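Local atomic coordinates of putative thioesterase yhdA (Lactococcus lactis subsp. lactis, PDB entry 3GEK), a protein that probably acts as a hotdog-fold thioesterase of the PaaI family, perhaps hydrolysing an acyl-CoA such as 1,4-dihydroxy-2-naphthoyl-CoA. Residues L99-N102 / H107-E110; F39-Q44 / K87-F92. The protein carries 7 engineered substitutions. One frame throughout, in Å; residues are numbered along the deposited sequence.

Contact 1 (L99-N102 / H107-E110)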
ATOM      1  N   LEU A  99      -5.895  14.017   8.350  1.00 45.33           N
ATOM      2  CA  LEU A  99      -4.966  14.455   7.322  1.00 46.08           C
ATOM      3  C   LEU A  99      -3.529  14.398   7.850  1.00 46.74           C
ATOM      4  O   LEU A  99      -3.146  15.171   8.723  1.00 47.29           O
ATOM      5  CB  LEU A  99      -5.331  15.853   6.816  1.00 45.88           C
ATOM      6  CG  LEU A  99      -4.523  16.438   5.653  1.00 45.88           C
ATOM      7  CD1 LEU A  99      -4.765  15.661   4.369  1.00 45.08           C
ATOM      8  CD2 LEU A  99      -4.880  17.905   5.470  1.00 45.51           C
ATOM      9  N   LEU A 100      -2.749  13.461   7.323  1.00 47.57           N
ATOM     10  CA  LEU A 100      -1.378  13.258   7.770  1.00 48.37           C
ATOM     11  C   LEU A 100      -0.428  14.216   7.081  1.00 48.69           C
ATOM     12  O   LEU A 100       0.627  14.547   7.623  1.00 49.03           O
ATOM     13  CB  LEU A 100      -0.925  11.826   7.502  1.00 48.39           C
ATOM     14  CG  LEU A 100      -1.697  10.662   8.122  1.00 49.55           C
ATOM     15  CD1 LEU A 100      -1.145   9.362   7.554  1.00 49.78           C
ATOM     16  CD2 LEU A 100      -1.624  10.677   9.651  1.00 49.30           C
ATOM     17  N   LYS A 101      -0.795  14.643   5.876  1.00 48.95           N
ATOM     18  CA  LYS A 101       0.009  15.591   5.131  1.00 49.34           C
ATOM     19  C   LYS A 101      -0.848  16.536   4.300  1.00 49.67           C
ATOM     20  O   LYS A 101      -1.647  16.109   3.460  1.00 49.22           O
ATOM     21  CB  LYS A 101       1.033  14.879   4.241  1.00 49.47           C
ATOM     22  CG  LYS A 101       2.026  15.838   3.590  1.00 50.24           C
ATOM     23  CD  LYS A 101       2.843  15.156   2.515  1.00 52.13           C
ATOM     24  CE  LYS A 101       3.855  16.132   1.919  1.00 53.91           C
ATOM     25  NZ  LYS A 101       4.703  15.458   0.895  1.00 54.51           N
ATOM     26  N   ASN A 102      -0.664  17.826   4.554  1.00 49.86           N
ATOM     27  CA  ASN A 102      -1.284  18.873   3.772  1.00 50.72           C
ATOM     28  C   ASN A 102      -0.230  19.472   2.850  1.00 51.14           C
ATOM     29  O   ASN A 102       0.281  20.571   3.088  1.00 51.28           O
ATOM     30  CB  ASN A 102      -1.887  19.931   4.697  1.00 50.62           C
ATOM     31  CG  ASN A 102      -2.722  20.960   3.954  1.00 51.25           C
ATOM     32  OD1 ASN A 102      -2.915  20.873   2.740  1.00 51.80           O
ATOM     33  ND2 ASN A 102      -3.219  21.946   4.687  1.00 51.25           N
ATOM     34  N   HIS A 107      -2.638  15.472  -0.827  1.00 50.83           N
ATOM     35  CA  HIS A 107      -3.161  15.251   0.523  1.00 49.63           C
ATOM     36  C   HIS A 107      -3.027  13.775   0.855  1.00 48.96           C
ATOM     37  O   HIS A 107      -3.347  12.926   0.025  1.00 48.99           O
ATOM     38  CB  HIS A 107      -4.633  15.664   0.652  1.00 49.28           C
ATOM     39  CG  HIS A 107      -4.849  17.138   0.819  1.00 48.80           C
ATOM     40  ND1 HIS A 107      -6.086  17.724   0.670  1.00 47.63           N
ATOM     41  CD2 HIS A 107      -3.989  18.145   1.109  1.00 48.03           C
ATOM     42  CE1 HIS A 107      -5.983  19.026   0.868  1.00 47.44           C
ATOM     43  NE2 HIS A 107      -4.719  19.308   1.132  1.00 46.75           N
ATOM     44  N   VAL A 108      -2.548  13.469   2.058  1.00 48.07           N
ATOM     45  CA  VAL A 108      -2.480  12.079   2.518  1.00 47.43           C
ATOM     46  C   VAL A 108      -3.396  11.910   3.720  1.00 47.27           C
ATOM     47  O   VAL A 108      -3.160  12.505   4.779  1.00 47.59           O
ATOM     48  CB  VAL A 108      -1.041  11.637   2.871  1.00 47.16           C
ATOM     49  CG1 VAL A 108      -0.999  10.155   3.200  1.00 46.16           C
ATOM     50  CG2 VAL A 108      -0.074  11.957   1.729  1.00 47.08           C
ATOM     51  N   TRP A 109      -4.448  11.115   3.542  1.00 46.74           N
ATOM     52  CA  TRP A 109      -5.442  10.870   4.597  1.00 46.30           C
ATOM     53  C   TRP A 109      -5.263   9.506   5.231  1.00 46.60           C
ATOM     54  O   TRP A 109      -5.069   8.506   4.532  1.00 46.84           O
ATOM     55  CB  TRP A 109      -6.865  10.952   4.039  1.00 45.35           C
ATOM     56  CG  TRP A 109      -7.317  12.325   3.696  1.00 44.99           C
ATOM     57  CD1 TRP A 109      -7.285  12.915   2.467  1.00 44.34           C
ATOM     58  CD2 TRP A 109      -7.886  13.290   4.591  1.00 43.87           C
ATOM     59  NE1 TRP A 109      -7.802  14.188   2.540  1.00 43.90           N
ATOM     60  CE2 TRP A 109      -8.175  14.443   3.833  1.00 43.85           C
ATOM     61  CE3 TRP A 109      -8.185  13.288   5.961  1.00 43.40           C
ATOM     62  CZ2 TRP A 109      -8.739  15.594   4.399  1.00 43.72           C
ATOM     63  CZ3 TRP A 109      -8.752  14.431   6.523  1.00 43.94           C
ATOM     64  CH2 TRP A 109      -9.024  15.566   5.739  1.00 44.00           C
ATOM     65  N   GLU A 110      -5.338   9.472   6.556  1.00 46.74           N
ATOM     66  CA  GLU A 110      -5.410   8.226   7.300  1.00 46.92           C
ATOM     67  C   GLU A 110      -6.867   8.020   7.712  1.00 46.74           C
ATOM     68  O   GLU A 110      -7.430   8.828   8.464  1.00 46.28           O
ATOM     69  CB  GLU A 110      -4.506   8.302   8.524  1.00 47.43           C
ATOM     70  CG  GLU A 110      -4.605   7.135   9.494  1.00 49.19           C
ATOM     71  CD  GLU A 110      -3.971   7.474  10.831  1.00 52.54           C
ATOM     72  OE1 GLU A 110      -2.720   7.489  10.914  1.00 52.56           O
ATOM     73  OE2 GLU A 110      -4.726   7.742  11.797  1.00 55.37           O
TER

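Contact 2 (F39-Q44 / K87-F92). Engineered in segment 39-44: Q44 (natural residue His).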
ATOM      1  N   PHE A  39     -27.177  -3.542  -1.308  1.00 45.61           N
ATOM      2  CA  PHE A  39     -26.309  -2.879  -2.274  1.00 45.19           C
ATOM      3  C   PHE A  39     -24.839  -3.080  -1.911  1.00 45.18           C
ATOM      4  O   PHE A  39     -24.006  -3.288  -2.789  1.00 45.11           O
ATOM      5  CB  PHE A  39     -26.644  -1.378  -2.352  1.00 44.96           C
ATOM      6  CG  PHE A  39     -25.729  -0.592  -3.260  1.00 44.17           C
ATOM      7  CD1 PHE A  39     -25.926  -0.587  -4.638  1.00 44.19           C
ATOM      8  CD2 PHE A  39     -24.678   0.144  -2.736  1.00 43.57           C
ATOM      9  CE1 PHE A  39     -25.084   0.139  -5.480  1.00 43.98           C
ATOM     10  CE2 PHE A  39     -23.832   0.873  -3.569  1.00 44.03           C
ATOM     11  CZ  PHE A  39     -24.034   0.867  -4.946  1.00 44.07           C
ATOM     12  N   HIS A  40     -24.544  -3.041  -0.613  1.00 45.21           N
ATOM     13  CA  HIS A  40     -23.172  -3.089  -0.111  1.00 45.47           C
ATOM     14  C   HIS A  40     -22.664  -4.512   0.167  1.00 45.94           C
ATOM     15  O   HIS A  40     -21.519  -4.692   0.584  1.00 45.88           O
ATOM     16  CB  HIS A  40     -23.039  -2.237   1.162  1.00 45.31           C
ATOM     17  CG  HIS A  40     -23.700  -0.896   1.076  1.00 44.68           C
ATOM     18  ND1 HIS A  40     -22.987   0.278   0.977  1.00 45.10           N
ATOM     19  CD2 HIS A  40     -25.007  -0.542   1.092  1.00 44.34           C
ATOM     20  CE1 HIS A  40     -23.825   1.298   0.934  1.00 44.10           C
ATOM     21  NE2 HIS A  40     -25.056   0.827   0.996  1.00 44.34           N
ATOM     22  N   ALA A  41     -23.504  -5.518  -0.074  1.00 46.50           N
ATOM     23  CA  ALA A  41     -23.193  -6.891   0.321  1.00 47.14           C
ATOM     24  C   ALA A  41     -22.265  -7.623  -0.644  1.00 47.72           C
ATOM     25  O   ALA A  41     -22.278  -7.368  -1.852  1.00 47.86           O
ATOM     26  CB  ALA A  41     -24.477  -7.683   0.529  1.00 47.02           C
ATOM     27  N   GLN A  42     -21.447  -8.520  -0.093  1.00 48.31           N
ATOM     28  CA  GLN A  42     -20.722  -9.514  -0.888  1.00 49.03           C
ATOM     29  C   GLN A  42     -21.360 -10.915  -0.681  1.00 49.51           C
ATOM     30  O   GLN A  42     -22.188 -11.081   0.228  1.00 49.55           O
ATOM     31  CB  GLN A  42     -19.205  -9.460  -0.614  1.00 49.12           C
ATOM     32  CG  GLN A  42     -18.775  -9.614   0.840  1.00 49.74           C
ATOM     33  CD  GLN A  42     -18.778 -11.061   1.287  1.00 50.90           C
ATOM     34  OE1 GLN A  42     -17.969 -11.870   0.825  1.00 51.63           O
ATOM     35  NE2 GLN A  42     -19.696 -11.400   2.180  1.00 50.26           N
ATOM     36  N   PRO A  43     -21.007 -11.911  -1.528  1.00 49.87           N
ATOM     37  CA  PRO A  43     -21.732 -13.196  -1.592  1.00 50.14           C
ATOM     38  C   PRO A  43     -22.091 -13.890  -0.268  1.00 50.33           C
ATOM     39  O   PRO A  43     -23.091 -14.598  -0.213  1.00 50.24           O
ATOM     40  CB  PRO A  43     -20.789 -14.083  -2.409  1.00 50.16           C
ATOM     41  CG  PRO A  43     -20.100 -13.141  -3.306  1.00 49.99           C
ATOM     42  CD  PRO A  43     -19.892 -11.886  -2.498  1.00 49.91           C
ATOM     43  N   GLN A  44     -21.289 -13.687   0.776  1.00 50.67           N
ATOM     44  CA  GLN A  44     -21.498 -14.366   2.063  1.00 50.89           C
ATOM     45  C   GLN A  44     -22.256 -13.520   3.102  1.00 50.84           C
ATOM     46  O   GLN A  44     -22.377 -13.916   4.265  1.00 51.02           O
ATOM     47  CB  GLN A  44     -20.159 -14.850   2.638  1.00 51.09           C
ATOM     48  CG  GLN A  44     -19.535 -16.034   1.887  1.00 52.00           C
ATOM     49  CD  GLN A  44     -18.846 -15.628   0.588  1.00 53.00           C
ATOM     50  OE1 GLN A  44     -18.125 -14.632   0.537  1.00 53.59           O
ATOM     51  NE2 GLN A  44     -19.064 -16.406  -0.465  1.00 53.46           N
ATOM     52  N   LYS A  87     -17.527  -7.290   8.709  1.00 46.53           N
ATOM     53  CA  LYS A  87     -18.729  -6.554   9.062  1.00 46.01           C
ATOM     54  C   LYS A  87     -19.922  -7.181   8.348  1.00 45.57           C
ATOM     55  O   LYS A  87     -19.964  -7.225   7.117  1.00 45.15           O
ATOM     56  CB  LYS A  87     -18.569  -5.072   8.687  1.00 45.94           C
ATOM     57  CG  LYS A  87     -19.847  -4.218   8.733  1.00 45.75           C
ATOM     58  CD  LYS A  87     -20.504  -4.184  10.104  1.00 44.77           C
ATOM     59  CE  LYS A  87     -21.684  -3.222  10.109  1.00 44.29           C
ATOM     60  NZ  LYS A  87     -22.682  -3.559  11.168  1.00 42.49           N
ATOM     61  N   LYS A  88     -20.871  -7.689   9.127  1.00 45.14           N
ATOM     62  CA  LYS A  88     -22.139  -8.157   8.579  1.00 45.20           C
ATOM     63  C   LYS A  88     -22.838  -6.972   7.925  1.00 44.95           C
ATOM     64  O   LYS A  88     -22.891  -5.876   8.496  1.00 44.87           O
ATOM     65  CB  LYS A  88     -23.017  -8.763   9.675  1.00 45.09           C
ATOM     66  CG  LYS A  88     -24.129  -9.649   9.143  1.00 46.28           C
ATOM     67  CD  LYS A  88     -24.904 -10.317  10.264  1.00 47.32           C
ATOM     68  CE  LYS A  88     -25.804 -11.425   9.730  1.00 48.95           C
ATOM     69  NZ  LYS A  88     -27.061 -10.913   9.108  1.00 49.96           N
ATOM     70  N   CYS A  89     -23.363  -7.186   6.723  1.00 44.59           N
ATOM     71  CA  CYS A  89     -23.905  -6.093   5.922  1.00 44.18           C
ATOM     72  C   CYS A  89     -25.283  -5.648   6.419  1.00 43.54           C
ATOM     73  O   CYS A  89     -26.309  -5.994   5.836  1.00 43.61           O
ATOM     74  CB  CYS A  89     -23.947  -6.489   4.446  1.00 44.53           C
ATOM     75  SG  CYS A  89     -24.069  -5.094   3.322  1.00 44.71           S
ATOM     76  N   GLU A  90     -25.280  -4.884   7.513  1.00 42.77           N
ATOM     77  CA  GLU A  90     -26.485  -4.323   8.129  1.00 42.44           C
ATOM     78  C   GLU A  90     -26.097  -3.148   9.032  1.00 41.47           C
ATOM     79  O   GLU A  90     -24.947  -3.043   9.459  1.00 41.36           O
ATOM     80  CB  GLU A  90     -27.232  -5.388   8.947  1.00 42.42           C
ATOM     81  CG  GLU A  90     -26.403  -5.988  10.088  1.00 43.23           C
ATOM     82  CD  GLU A  90     -27.115  -7.093  10.855  1.00 43.85           C
ATOM     83  OE1 GLU A  90     -28.309  -7.384  10.580  1.00 44.90           O
ATOM     84  OE2 GLU A  90     -26.460  -7.678  11.745  1.00 46.46           O
ATOM     85  N   GLY A  91     -27.058  -2.281   9.336  1.00 40.77           N
ATOM     86  CA  GLY A  91     -26.795  -1.099  10.152  1.00 39.83           C
ATOM     87  C   GLY A  91     -25.957  -0.081   9.398  1.00 39.30           C
ATOM     88  O   GLY A  91     -26.304   0.311   8.286  1.00 38.99           O
ATOM     89  N   PHE A  92     -24.842   0.330   9.997  1.00 38.98           N
ATOM     90  CA  PHE A  92     -23.962   1.344   9.401  1.00 38.83           C
ATOM     91  C   PHE A  92     -22.515   1.210   9.864  1.00 38.82           C
ATOM     92  O   PHE A  92     -22.235   0.579  10.888  1.00 38.31           O
ATOM     93  CB  PHE A  92     -24.472   2.758   9.721  1.00 38.74           C
ATOM     94  CG  PHE A  92     -24.354   3.135  11.176  1.00 38.57           C
ATOM     95  CD1 PHE A  92     -25.372   2.826  12.076  1.00 38.80           C
ATOM     96  CD2 PHE A  92     -23.223   3.793  11.646  1.00 39.00           C
ATOM     97  CE1 PHE A  92     -25.264   3.165  13.421  1.00 38.93           C
ATOM     98  CE2 PHE A  92     -23.105   4.136  12.995  1.00 39.58           C
ATOM     99  CZ  PHE A  92     -24.128   3.827  13.880  1.00 38.13           C
TER

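Contact 1 (L99-N102 / H107-E110)
L99-N102 and H107-E110 run antiparallel with a classic beta bulge, in which L100 and K101 both face V108: L100 N donates to V108 O at 2.7 Å, K101 N reaches the same oxygen only weakly, and V108 N returns a bond to K101 O at 3.1 Å. On the face carrying L99, N102, H107 and W109, L99 lies over the indole. Its CD1 stands 3.8 Å from the centroid of the W109 five-membered ring and 16° off the normal, a CH-pi contact, while CB rests 3.7 Å from CZ3. Turning CG away from the backbone N (chi1 -175°) sets CD1 also against H107 CB. N102 and H107 point the same way, and H107 NE2 donates to N102 OD1 at 2.9 Å; the N-H...O angle of 131° and a donor well above the amide's carbonyl plane make this a bent bond. ND1 of that imidazole and NE1 of W109 both bond to S64 OG, so one hydroxyl ties the two rings together. At the bulge itself, L100 lays CG and CD1 against E110 CB, and its CD2 lies 3.6 Å from E110 OE1, whose polar partners include K112 (salt bridge) and Q123 (hydrogen bond) of the second subunit. This hairpin of strands 92-102 and 106-115 is flanked by strands 28-35 and 120-131, and its L99-W109 face packs on helix 49-68, the central helix of the hotdog fold.

Contact 2 (F39-Q44 / K87-F92)
C89 and the H40-A41 peptide meet through one sulfur: SG lies 3.5 Å from both H40 C and A41 N, so it sits against the backbone link between the two residues. The H40 methylene and A41 methyl also border it, with H40 CB 3.7 Å and A41 CB 3.8 Å from SG. No hydrogen bond joins the segments, and the buried surface of 107 Å² comes from this small group of atoms. The C89 side chain points at the other segment, its SG anti to the backbone N (chi1 -161°), whereas the A41 methyl comes in from the flank and also approaches C89 CB at 4.1 Å. H40 directs its CB toward the sulfur, but its imidazole turns off to another neighbour: F39 CD2 stands 3.8 Å above the imidazole plane, over the ring centre, while H40 CD2 lies in the plane of the phenyl ring at its edge. The two rings thus meet within their own segment, beside the sulfur contact. The loop opposite carries bonds of its own. C89 is the centre of an inverse gamma turn, closed by E90 N to K88 O at 2.8 Å, and K87 NZ binds E90 O at 2.9 Å while forming a salt bridge with E116. Backbone bonds from H40 to N48, K87 to L47 and C89 to G45 connect both segments to the residues leading into helix 49-68. The contact therefore joins the loop between strand 28-35 and that helix to the loop between strands 73-83 and 92-102, with F39 and Q42 packing on the third subunit.

Overall arrangement
The two contacts lie on opposite sides of the chain's centre, their centres 28 Å apart and their nearest atoms about 17 Å, so neither touches the other. Both are partly buried, with four of eight touching residues buried in contact 1 and one of three in contact 2. Contact 1 belongs to the sheet: it buries 463 Å² and combines backbone hydrogen bonds around a bulge with apolar and polar side-chain packing. Contact 2 joins loops farther from the centre, with less than a quarter of that area and van der Waals contact centred on one sulfur. Strand 92-102 supplies one side of contact 1 and starts at the end of 87-92. Contact 1 lies near the second subunit, contact 2 near the third.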